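Local coordinates for protein biliverdin reductase (Synechocystis sp., PDB 5B3T) that probably reduces biliverdin, a product of heme breakdown, with NADPH as the hydride donor, as a member of the Gfo/Idh/MocA family of Rossmann-fold oxidoreductases, at residues A[155-161]-A[248-254]; A[202-208]-A[220-226]. All coordinates share one frame; numbering follows the deposited sequence.

Interaction 1 (A[155-161]-A[248-254]). With PO4 (phosphate ion), chain D.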
loop_
_atom_site.group_PDB
_atom_site.type_symbol
_atom_site.label_atom_id
_atom_site.label_comp_id
_atom_site.label_asym_id
_atom_site.label_seq_id
_atom_site.Cartn_x
_atom_site.Cartn_y
_atom_site.Cartn_z
ATOM N N TYR A 155 11.372 -5.916 -20.114
ATOM C CA TYR A 155 11.150 -7.104 -19.303
ATOM C C TYR A 155 11.390 -6.751 -17.845
ATOM O O TYR A 155 12.447 -6.216 -17.503
ATOM C CB TYR A 155 12.074 -8.246 -19.744
ATOM C CG TYR A 155 11.788 -9.589 -19.104
ATOM C CD1 TYR A 155 10.486 -10.038 -18.926
ATOM C CD2 TYR A 155 12.828 -10.421 -18.707
ATOM C CE1 TYR A 155 10.227 -11.274 -18.349
ATOM C CE2 TYR A 155 12.580 -11.656 -18.133
ATOM C CZ TYR A 155 11.279 -12.078 -17.956
ATOM O OH TYR A 155 11.030 -13.308 -17.386
ATOM N N ALA A 156 10.406 -7.040 -16.998
ATOM C CA ALA A 156 10.507 -6.767 -15.574
ATOM C C ALA A 156 9.935 -7.943 -14.799
ATOM O O ALA A 156 8.996 -8.605 -15.249
ATOM C CB ALA A 156 9.775 -5.479 -15.180
ATOM N N ARG A 157 10.509 -8.195 -13.625
ATOM C CA ARG A 157 10.041 -9.270 -12.764
ATOM C C ARG A 157 10.049 -8.794 -11.322
ATOM O O ARG A 157 11.082 -8.345 -10.815
ATOM C CB ARG A 157 10.902 -10.531 -12.912
ATOM C CG ARG A 157 10.390 -11.708 -12.098
ATOM C CD ARG A 157 11.069 -13.004 -12.498
ATOM N NE ARG A 157 10.224 -14.156 -12.198
ATOM C CZ ARG A 157 10.254 -14.814 -11.046
ATOM N NH1 ARG A 157 11.096 -14.433 -10.096
ATOM N NH2 ARG A 157 9.452 -15.849 -10.845
ATOM N N TYR A 158 8.892 -8.891 -10.674
ATOM C CA TYR A 158 8.705 -8.487 -9.284
ATOM C C TYR A 158 8.141 -9.689 -8.540
ATOM O O TYR A 158 6.981 -10.062 -8.744
ATOM C CB TYR A 158 7.777 -7.270 -9.197
ATOM C CG TYR A 158 7.353 -6.856 -7.805
ATOM C CD1 TYR A 158 8.215 -6.968 -6.721
ATOM C CD2 TYR A 158 6.090 -6.322 -7.582
ATOM C CE1 TYR A 158 7.819 -6.580 -5.451
ATOM C CE2 TYR A 158 5.687 -5.929 -6.320
ATOM C CZ TYR A 158 6.554 -6.060 -5.259
ATOM O OH TYR A 158 6.150 -5.669 -4.003
ATOM N N SER A 159 8.962 -10.306 -7.693
ATOM C CA SER A 159 8.594 -11.546 -7.024
ATOM C C SER A 159 8.805 -11.407 -5.525
ATOM O O SER A 159 9.890 -11.022 -5.078
ATOM C CB SER A 159 9.410 -12.727 -7.562
ATOM O OG SER A 159 9.069 -13.922 -6.884
ATOM N N THR A 160 7.767 -11.728 -4.758
ATOM C CA THR A 160 7.817 -11.745 -3.301
ATOM C C THR A 160 7.373 -13.127 -2.843
ATOM O O THR A 160 6.196 -13.481 -2.977
ATOM C CB THR A 160 6.923 -10.659 -2.701
ATOM O OG1 THR A 160 7.204 -9.405 -3.334
ATOM C CG2 THR A 160 7.179 -10.527 -1.210
ATOM N N ILE A 161 8.307 -13.912 -2.314
ATOM C CA ILE A 161 8.012 -15.235 -1.775
ATOM C C ILE A 161 8.474 -15.262 -0.326
ATOM O O ILE A 161 9.645 -14.987 -0.038
ATOM C CB ILE A 161 8.675 -16.354 -2.589
ATOM C CG1 ILE A 161 8.006 -16.472 -3.961
ATOM C CG2 ILE A 161 8.588 -17.674 -1.839
ATOM C CD1 ILE A 161 8.604 -17.538 -4.850
ATOM N N GLU A 248 12.176 -15.010 -1.489
ATOM C CA GLU A 248 12.569 -14.208 -2.638
ATOM C C GLU A 248 11.952 -12.825 -2.503
ATOM O O GLU A 248 10.737 -12.706 -2.320
ATOM C CB GLU A 248 12.118 -14.862 -3.950
ATOM C CG GLU A 248 12.829 -14.347 -5.188
ATOM C CD GLU A 248 12.293 -14.954 -6.471
ATOM O OE1 GLU A 248 11.157 -15.473 -6.456
ATOM O OE2 GLU A 248 13.007 -14.915 -7.496
ATOM N N ARG A 249 12.789 -11.788 -2.577
ATOM C CA ARG A 249 12.344 -10.395 -2.664
ATOM C C ARG A 249 13.133 -9.753 -3.799
ATOM O O ARG A 249 14.198 -9.170 -3.578
ATOM C CB ARG A 249 12.535 -9.644 -1.346
ATOM C CG ARG A 249 11.478 -9.941 -0.295
ATOM C CD ARG A 249 11.317 -8.767 0.665
ATOM N NE ARG A 249 12.532 -8.500 1.431
ATOM C CZ ARG A 249 12.926 -7.287 1.808
ATOM N NH1 ARG A 249 12.205 -6.223 1.482
ATOM N NH2 ARG A 249 14.044 -7.137 2.505
ATOM N N ILE A 250 12.601 -9.856 -5.015
ATOM C CA ILE A 250 13.293 -9.428 -6.224
ATOM C C ILE A 250 12.425 -8.426 -6.972
ATOM O O ILE A 250 11.210 -8.618 -7.104
ATOM C CB ILE A 250 13.638 -10.628 -7.133
ATOM C CG1 ILE A 250 14.554 -11.610 -6.403
ATOM C CG2 ILE A 250 14.291 -10.161 -8.422
ATOM C CD1 ILE A 250 15.907 -11.046 -6.057
ATOM N N PHE A 251 13.053 -7.356 -7.458
ATOM C CA PHE A 251 12.424 -6.410 -8.380
ATOM C C PHE A 251 13.475 -6.086 -9.439
ATOM O O PHE A 251 14.408 -5.319 -9.184
ATOM C CB PHE A 251 11.937 -5.155 -7.660
ATOM C CG PHE A 251 10.854 -4.407 -8.396
ATOM C CD1 PHE A 251 10.676 -4.567 -9.762
ATOM C CD2 PHE A 251 10.007 -3.546 -7.716
ATOM C CE1 PHE A 251 9.682 -3.882 -10.434
ATOM C CE2 PHE A 251 9.008 -2.858 -8.384
ATOM C CZ PHE A 251 8.847 -3.027 -9.744
ATOM N N THR A 252 13.328 -6.684 -10.617
ATOM C CA THR A 252 14.285 -6.537 -11.705
ATOM C C THR A 252 13.586 -5.921 -12.907
ATOM O O THR A 252 12.473 -6.327 -13.253
ATOM C CB THR A 252 14.894 -7.890 -12.085
ATOM O OG1 THR A 252 15.538 -8.458 -10.939
ATOM C CG2 THR A 252 15.913 -7.728 -13.208
ATOM N N LEU A 253 14.237 -4.942 -13.535
ATOM C CA LEU A 253 13.722 -4.297 -14.737
ATOM C C LEU A 253 14.831 -4.253 -15.780
ATOM O O LEU A 253 15.899 -3.684 -15.531
ATOM C CB LEU A 253 13.200 -2.887 -14.434
ATOM C CG LEU A 253 12.127 -2.772 -13.342
ATOM C CD1 LEU A 253 12.748 -2.465 -11.984
ATOM C CD2 LEU A 253 11.069 -1.735 -13.699
ATOM N N HIS A 254 14.574 -4.850 -16.942
ATOM C CA HIS A 254 15.545 -4.921 -18.027
ATOM C C HIS A 254 15.180 -3.897 -19.094
ATOM O O HIS A 254 14.058 -3.908 -19.612
ATOM C CB HIS A 254 15.591 -6.321 -18.639
ATOM C CG HIS A 254 16.063 -7.387 -17.699
ATOM N ND1 HIS A 254 17.386 -7.530 -17.342
ATOM C CD2 HIS A 254 15.392 -8.380 -17.067
ATOM C CE1 HIS A 254 17.508 -8.556 -16.517
ATOM N NE2 HIS A 254 16.313 -9.088 -16.335
HETATM P P PO4 D . 15.064 -10.553 3.539
HETATM O O1 PO4 D . 16.464 -10.928 3.113
HETATM O O2 PO4 D . 15.087 -9.193 4.195
HETATM O O3 PO4 D . 14.545 -11.578 4.519
HETATM O O4 PO4 D . 14.162 -10.512 2.329
#

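Interaction 2 (A[202-208]-A[220-226])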
loop_
_atom_site.group_PDB
_atom_site.type_symbol
_atom_site.label_atom_id
_atom_site.label_comp_id
_atom_site.label_asym_id
_atom_site.label_seq_id
_atom_site.Cartn_x
_atom_site.Cartn_y
_atom_site.Cartn_z
ATOM N N VAL A 202 -3.524 -9.146 -19.680
ATOM C CA VAL A 202 -3.294 -9.767 -18.379
ATOM C C VAL A 202 -3.590 -11.255 -18.471
ATOM O O VAL A 202 -4.607 -11.656 -19.042
ATOM C CB VAL A 202 -4.164 -9.129 -17.273
ATOM C CG1 VAL A 202 -3.915 -9.802 -15.939
ATOM C CG2 VAL A 202 -3.920 -7.645 -17.169
ATOM N N ASP A 203 -2.701 -12.071 -17.905
ATOM C CA ASP A 203 -2.986 -13.459 -17.557
ATOM C C ASP A 203 -2.589 -13.639 -16.103
ATOM O O ASP A 203 -1.495 -13.227 -15.705
ATOM C CB ASP A 203 -2.226 -14.457 -18.445
ATOM C CG ASP A 203 -2.392 -14.167 -19.921
ATOM O OD1 ASP A 203 -3.515 -14.336 -20.434
ATOM O OD2 ASP A 203 -1.392 -13.784 -20.569
ATOM N N ALA A 204 -3.471 -14.240 -15.307
ATOM C CA ALA A 204 -3.215 -14.379 -13.882
ATOM C C ALA A 204 -3.775 -15.703 -13.388
ATOM O O ALA A 204 -4.822 -16.159 -13.858
ATOM C CB ALA A 204 -3.821 -13.218 -13.086
ATOM N N GLN A 205 -3.061 -16.317 -12.445
ATOM C CA GLN A 205 -3.497 -17.534 -11.777
ATOM C C GLN A 205 -3.297 -17.372 -10.277
ATOM O O GLN A 205 -2.372 -16.692 -9.826
ATOM C CB GLN A 205 -2.730 -18.774 -12.272
ATOM C CG GLN A 205 -2.861 -19.056 -13.766
ATOM C CD GLN A 205 -1.954 -18.179 -14.610
ATOM O OE1 GLN A 205 -0.904 -17.729 -14.150
ATOM N NE2 GLN A 205 -2.358 -17.925 -15.849
ATOM N N CYS A 206 -4.176 -18.008 -9.506
ATOM C CA CYS A 206 -4.124 -17.934 -8.051
ATOM C C CYS A 206 -4.406 -19.316 -7.483
ATOM O O CYS A 206 -5.462 -19.895 -7.753
ATOM C CB CYS A 206 -5.130 -16.909 -7.518
ATOM S SG CYS A 206 -4.799 -16.332 -5.839
ATOM N N ARG A 207 -3.464 -19.840 -6.704
ATOM C CA ARG A 207 -3.584 -21.153 -6.085
ATOM C C ARG A 207 -3.498 -21.008 -4.573
ATOM O O ARG A 207 -2.626 -20.297 -4.063
ATOM C CB ARG A 207 -2.492 -22.103 -6.591
ATOM C CG ARG A 207 -2.484 -23.449 -5.887
ATOM C CD ARG A 207 -1.477 -24.418 -6.486
ATOM N NE ARG A 207 -1.548 -25.717 -5.823
ATOM C CZ ARG A 207 -0.824 -26.779 -6.163
ATOM N NH1 ARG A 207 0.038 -26.705 -7.167
ATOM N NH2 ARG A 207 -0.963 -27.917 -5.497
ATOM N N PHE A 208 -4.398 -21.683 -3.862
ATOM C CA PHE A 208 -4.417 -21.675 -2.409
ATOM C C PHE A 208 -4.236 -23.084 -1.859
ATOM O O PHE A 208 -4.669 -24.069 -2.466
ATOM C CB PHE A 208 -5.725 -21.089 -1.862
ATOM C CG PHE A 208 -5.878 -19.614 -2.092
ATOM C CD1 PHE A 208 -5.306 -18.703 -1.218
ATOM C CD2 PHE A 208 -6.607 -19.135 -3.169
ATOM C CE1 PHE A 208 -5.448 -17.339 -1.418
ATOM C CE2 PHE A 208 -6.755 -17.771 -3.375
ATOM C CZ PHE A 208 -6.174 -16.872 -2.498
ATOM N N CYS A 220 -0.376 -19.590 -0.300
ATOM C CA CYS A 220 -0.946 -19.092 -1.540
ATOM C C CYS A 220 0.181 -18.803 -2.518
ATOM O O CYS A 220 1.286 -18.418 -2.126
ATOM C CB CYS A 220 -1.797 -17.828 -1.325
ATOM S SG CYS A 220 -0.873 -16.338 -0.885
ATOM N N LEU A 221 -0.107 -19.015 -3.798
ATOM C CA LEU A 221 0.796 -18.642 -4.879
ATOM C C LEU A 221 -0.033 -17.958 -5.951
ATOM O O LEU A 221 -0.903 -18.588 -6.561
ATOM C CB LEU A 221 1.528 -19.856 -5.456
ATOM C CG LEU A 221 2.372 -19.558 -6.699
ATOM C CD1 LEU A 221 3.431 -18.503 -6.397
ATOM C CD2 LEU A 221 3.011 -20.827 -7.241
ATOM N N ALA A 222 0.221 -16.671 -6.166
ATOM C CA ALA A 222 -0.514 -15.887 -7.146
ATOM C C ALA A 222 0.471 -15.312 -8.150
ATOM O O ALA A 222 1.477 -14.708 -7.764
ATOM C CB ALA A 222 -1.315 -14.771 -6.474
ATOM N N THR A 223 0.181 -15.508 -9.434
ATOM C CA THR A 223 1.063 -15.096 -10.515
ATOM C C THR A 223 0.268 -14.272 -11.512
ATOM O O THR A 223 -0.834 -14.666 -11.904
ATOM C CB THR A 223 1.684 -16.310 -11.214
ATOM O OG1 THR A 223 0.642 -17.191 -11.652
ATOM C CG2 THR A 223 2.599 -17.064 -10.265
ATOM N N ALA A 224 0.822 -13.133 -11.917
ATOM C CA ALA A 224 0.208 -12.280 -12.925
ATOM C C ALA A 224 1.249 -11.933 -13.974
ATOM O O ALA A 224 2.352 -11.487 -13.636
ATOM C CB ALA A 224 -0.373 -11.005 -12.303
ATOM N N TYR A 225 0.904 -12.142 -15.240
ATOM C CA TYR A 225 1.786 -11.844 -16.359
ATOM C C TYR A 225 1.143 -10.742 -17.190
ATOM O O TYR A 225 0.058 -10.933 -17.751
ATOM C CB TYR A 225 2.054 -13.105 -17.184
ATOM C CG TYR A 225 2.593 -14.231 -16.328
ATOM C CD1 TYR A 225 3.879 -14.174 -15.803
ATOM C CD2 TYR A 225 1.810 -15.335 -16.020
ATOM C CE1 TYR A 225 4.374 -15.192 -15.007
ATOM C CE2 TYR A 225 2.297 -16.360 -15.226
ATOM C CZ TYR A 225 3.580 -16.282 -14.723
ATOM O OH TYR A 225 4.071 -17.297 -13.934
ATOM N N LEU A 226 1.805 -9.590 -17.247
ATOM C CA LEU A 226 1.217 -8.362 -17.760
ATOM C C LEU A 226 1.925 -7.921 -19.031
ATOM O O LEU A 226 3.150 -8.035 -19.147
ATOM C CB LEU A 226 1.303 -7.236 -16.726
ATOM C CG LEU A 226 0.803 -7.505 -15.306
ATOM C CD1 LEU A 226 1.050 -6.289 -14.429
ATOM C CD2 LEU A 226 -0.670 -7.869 -15.305
#

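Interaction 1 (A[155-161]-A[248-254])
Tyr155–Ile161 and Glu248–His254 run antiparallel, their axes coming within 4.5 Å, with hydrogen-bonded pairs (Tyr155–His254, Arg157–Thr252, Ser159–Ile250, Ile161–Glu248) alternating with non-hydrogen-bonded ones; all their backbone bonds are short except the weak one from Tyr155 N to His254 O. On the face with Ala156, the non-hydrogen-bonded pair Tyr158–Phe251 forms an offset stack, centroids 4.7 Å apart and planes 19° from parallel. Tyr158 CB also sits over the Phe251 ring, a CH-pi contact 4.1 Å from the centroid. Helix 183-189 packs against both rings. On the other face, Glu248 reaches diagonally along the neighbouring strand: with CG anti to the backbone N (chi1 -162°) and the chain extended beyond it, the carboxylate arrives beside Ser159 and Arg157. Ser159 OG donates to Glu248 OE1 at 2.6 Å, coming from well above the carboxylate plane. Arg157 NH1 meets Glu248 OE2 at 3.3 Å in a weak, bent salt bridge at the guanidinium edge, while Arg157 NE pairs with Glu235 of the adjoining strand. Near its strand's start, Arg249 NE and NH2 hold O4 and O2 of a phosphate ion, probably from the crystallisation liquor, and NH1 pairs with Glu265. These two strands of the C-terminal alpha/beta domain are thus joined by an aromatic stack on one face and a polar cluster, flanked by Ile161 and Ile250, on the other, in which Arg157, lying between two carboxylates, probably offsets part of their negative charge.

Interaction 2 (A[202-208]-A[220-226])
Val202–Phe208 and Cys220–Leu226 are the two arms of a beta hairpin, antiparallel within 6° and joined by six backbone hydrogen bonds at the pairs Asp203–Tyr225, Gln205–Thr223 and Arg207–Leu221. The face bearing the non-hydrogen-bonded pairs is low in the middle and high at its ends. Ala204 and Ala224 set their methyls side by side, the CB atoms 4.2 Å apart, and next to them Cys206 SG rests 3.9 Å from Ala222 CB. Into this shallow, small-residue floor comes helix 309-325, whose Cys325 lies on Ala204 and Cys206. At one end the floor rises to a ridge, where Leu226 CD2 lies 3.8 Å from both Val202 CG1 and Val202 CG2, the two side chains side by side under Cys321 of the same helix. At the other end the Phe208 ring stands over its own strand and leans only slightly toward the partner, its CD1 3.6 Å from Cys220 CB; His175 packs edge-to-face with that ring. The reverse face is more polar. Gln205 is bent at chi2 (80°), which turns the amide oxygen toward the partner strand; Thr223 OG1 donates to Gln205 OE1 at 3.0 Å, in the carbonyl plane. The same oxygen lies at the edge of the Tyr225 ring, 3.6 Å from CE2. Replacing Thr223 with a valine would remove the hydroxyl and would probably leave the Gln205 amide without this anchor, freer to swing away from the Tyr225 edge. Chemically, the hairpin is two-sided: the small alanines and cysteine in the middle of one face probably let helix 309-325 come close, while the opposite face is mixed, with polar and charged groups beside Leu221 and Tyr225.

From the N terminus the chain first passes through the Rossmann-fold region, with its five-stranded parallel sheet, before entering strand 153-163. That strand waits for its partner in interaction 1 until strand 248-255, so the contact closes a long loop of 86 residues. Nested wholly inside it, interaction 2 closes the short hairpin between strands 199-210 and 217-228. Both belong to the same mixed sheet, their centres 14 Å apart and their nearest atoms about 5 Å apart without touching. Strand 233-241 bridges them, lying between 217-228 and 153-163. Interaction 2 therefore forms one margin of the sheet, whereas interaction 1 connects its interior to the strands beyond 248-255.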